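Local atomic coordinates of macrophage migration inhibitory factor (Oncomelania hupensis, PDB entry 6LR3), a protein that belongs to the macrophage migration inhibitory factor family, small alpha/beta proteins that assemble as trimers, here from a freshwater snail. Residues B[70-73]-B[74-78]. Numbering follows the deposited sequence.
Sequences PTSN and LAMAR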
ATOM      1  N   PRO B  70     -14.792   4.556  14.729  1.00 20.67           N
ATOM      2  CA  PRO B  70     -13.899   4.616  15.873  1.00 20.91           C
ATOM      3  C   PRO B  70     -14.091   3.481  16.879  1.00 20.91           C
ATOM      4  O   PRO B  70     -13.112   2.969  17.358  1.00 19.92           O
ATOM      5  CB  PRO B  70     -14.202   5.999  16.453  1.00 22.00           C
ATOM      6  CG  PRO B  70     -14.554   6.804  15.238  1.00 21.23           C
ATOM      7  CD  PRO B  70     -15.405   5.859  14.417  1.00 20.87           C
ATOM      8  N   THR B  71     -15.327   3.101  17.173  1.00 21.90           N
ATOM      9  CA  THR B  71     -15.612   2.003  18.136  1.00 22.98           C
ATOM     10  C   THR B  71     -15.057   0.684  17.601  1.00 23.95           C
ATOM     11  O   THR B  71     -14.320   0.015  18.305  1.00 22.03           O
ATOM     12  CB  THR B  71     -17.119   1.893  18.429  1.00 25.74           C
ATOM     13  OG1 THR B  71     -17.512   3.158  18.946  1.00 26.47           O
ATOM     14  CG2 THR B  71     -17.434   0.773  19.396  1.00 28.54           C
ATOM     15  N   SER B  72     -15.418   0.317  16.381  1.00 22.80           N
ATOM     16  CA  SER B  72     -15.022  -0.979  15.774  1.00 21.51           C
ATOM     17  C   SER B  72     -13.514  -0.952  15.562  1.00 20.45           C
ATOM     18  O   SER B  72     -12.875  -1.980  15.795  1.00 19.30           O
ATOM     19  CB  SER B  72     -15.776  -1.276  14.520  1.00 22.77           C
ATOM     20  OG  SER B  72     -15.425  -0.369  13.485  1.00 23.19           O
ATOM     21  N   ASN B  73     -12.962   0.192  15.160  1.00 17.60           N
ATOM     22  CA  ASN B  73     -11.503   0.316  14.886  1.00 16.23           C
ATOM     23  C   ASN B  73     -10.735  -0.021  16.164  1.00 17.72           C
ATOM     24  O   ASN B  73      -9.744  -0.778  16.105  1.00 17.10           O
ATOM     25  CB  ASN B  73     -11.128   1.698  14.371  1.00 16.14           C
ATOM     26  CG  ASN B  73     -11.686   2.012  12.989  1.00 17.22           C
ATOM     27  OD1 ASN B  73     -12.202   1.128  12.275  1.00 15.53           O
ATOM     28  ND2 ASN B  73     -11.583   3.284  12.597  1.00 17.08           N
ATOM     29  N   LEU B  74     -11.128   0.546  17.297  1.00 17.78           N
ATOM     30  CA  LEU B  74     -10.389   0.309  18.551  1.00 18.53           C
ATOM     31  C   LEU B  74     -10.478  -1.165  18.926  1.00 17.39           C
ATOM     32  O   LEU B  74      -9.462  -1.725  19.310  1.00 17.38           O
ATOM     33  CB  LEU B  74     -10.940   1.194  19.665  1.00 19.42           C
ATOM     34  CG  LEU B  74     -10.258   0.963  21.012  1.00 21.74           C
ATOM     35  CD1 LEU B  74      -8.767   1.183  20.921  1.00 22.29           C
ATOM     36  CD2 LEU B  74     -10.832   1.848  22.082  1.00 22.33           C
ATOM     37  N   ALA B  75     -11.658  -1.772  18.840  1.00 18.02           N
ATOM     38  CA  ALA B  75     -11.883  -3.183  19.239  1.00 18.24           C
ATOM     39  C   ALA B  75     -11.025  -4.078  18.344  1.00 17.77           C
ATOM     40  O   ALA B  75     -10.355  -4.994  18.844  1.00 17.72           O
ATOM     41  CB  ALA B  75     -13.347  -3.543  19.125  1.00 18.74           C
ATOM     42  N   MET B  76     -11.035  -3.824  17.039  1.00 16.77           N
ATOM     43  CA  MET B  76     -10.289  -4.648  16.074  1.00 17.04           C
ATOM     44  C   MET B  76      -8.808  -4.405  16.292  1.00 15.64           C
ATOM     45  O   MET B  76      -8.073  -5.371  16.232  1.00 16.52           O
ATOM     46  CB  MET B  76     -10.687  -4.320  14.642  1.00 18.83           C
ATOM     47  CG  MET B  76     -12.023  -4.913  14.343  1.00 19.75           C
ATOM     48  SD  MET B  76     -12.508  -4.644  12.625  1.00 23.68           S
ATOM     49  CE  MET B  76     -12.823  -2.896  12.515  1.00 23.09           C
ATOM     50  N   ALA B  77      -8.379  -3.167  16.524  1.00 15.10           N
ATOM     51  CA  ALA B  77      -6.958  -2.873  16.768  1.00 16.62           C
ATOM     52  C   ALA B  77      -6.470  -3.720  17.954  1.00 17.09           C
ATOM     53  O   ALA B  77      -5.421  -4.330  17.849  1.00 14.57           O
ATOM     54  CB  ALA B  77      -6.749  -1.410  16.981  1.00 16.66           C
ATOM     55  N   ARG B  78      -7.199  -3.731  19.062  1.00 16.93           N
ATOM     56  CA  ARG B  78      -6.781  -4.453  20.289  1.00 18.97           C
ATOM     57  C   ARG B  78      -6.697  -5.945  19.962  1.00 17.88           C
ATOM     58  O   ARG B  78      -5.723  -6.599  20.396  1.00 16.75           O
ATOM     59  CB  ARG B  78      -7.694  -4.109  21.473  1.00 22.62           C
ATOM     60  CG  ARG B  78      -7.574  -2.662  21.935  1.00 26.92           C
ATOM     61  CD  ARG B  78      -8.239  -2.422  23.298  1.00 36.77           C
ATOM     62  NE  ARG B  78      -7.346  -3.122  24.217  1.00 49.05           N
ATOM     63  CZ  ARG B  78      -6.284  -2.604  24.862  1.00 53.11           C
ATOM     64  NH1 ARG B  78      -6.070  -1.297  24.840  1.00 42.78           N
ATOM     65  NH2 ARG B  78      -5.451  -3.400  25.540  1.00 47.70           N
TER
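Asn73 crosses Met76 obliquely, three residues on along the same helix, with Asn73 OD1 4.1 Å from Met76 CE. An asparagine suits this buried place because its amide has both an acceptor and a donor: OD1 accepts a weak hydrogen bond from Asn69 N, and ND2 donates to Leu105 O of the second subunit. Leu74 starts the next turn, and its N bonds to Pro70 O at 3.1 Å with the donor tilted 33° out of the carbonyl plane. Leu74 CB lies 3.6 Å from that same Pro70 O, while CG, anti to the backbone N (chi1 178°), carries the branched end away from the preceding turn. This is the first part of helix 70-88, the connection in the beta-alpha-beta unit between strands 58-64 and 95-101 of the MIF fold. Met76 folds back over the turn before it: a bend at the thioether (chi3 -70°) returns Met76 CE toward the helix start, 3.4 Å from Ser72 O. An unbranched, flexible side chain can lie along the backbone in this way and still pack on helix 19-31 and Phe99. The small Ser72 accommodates the methyl, and its hydroxyl turns to a hydrogen bond with Arg67 O. Beneath the side chains runs regular i to i+4 bonding; Met76 N meets Ser72 O at 2.9 Å, and Ala77 N meets Asn73 O at 2.8 Å. The methyl of Ala77 sits close over that last carbonyl, with Ala77 CB 3.2 Å from Asn73 O.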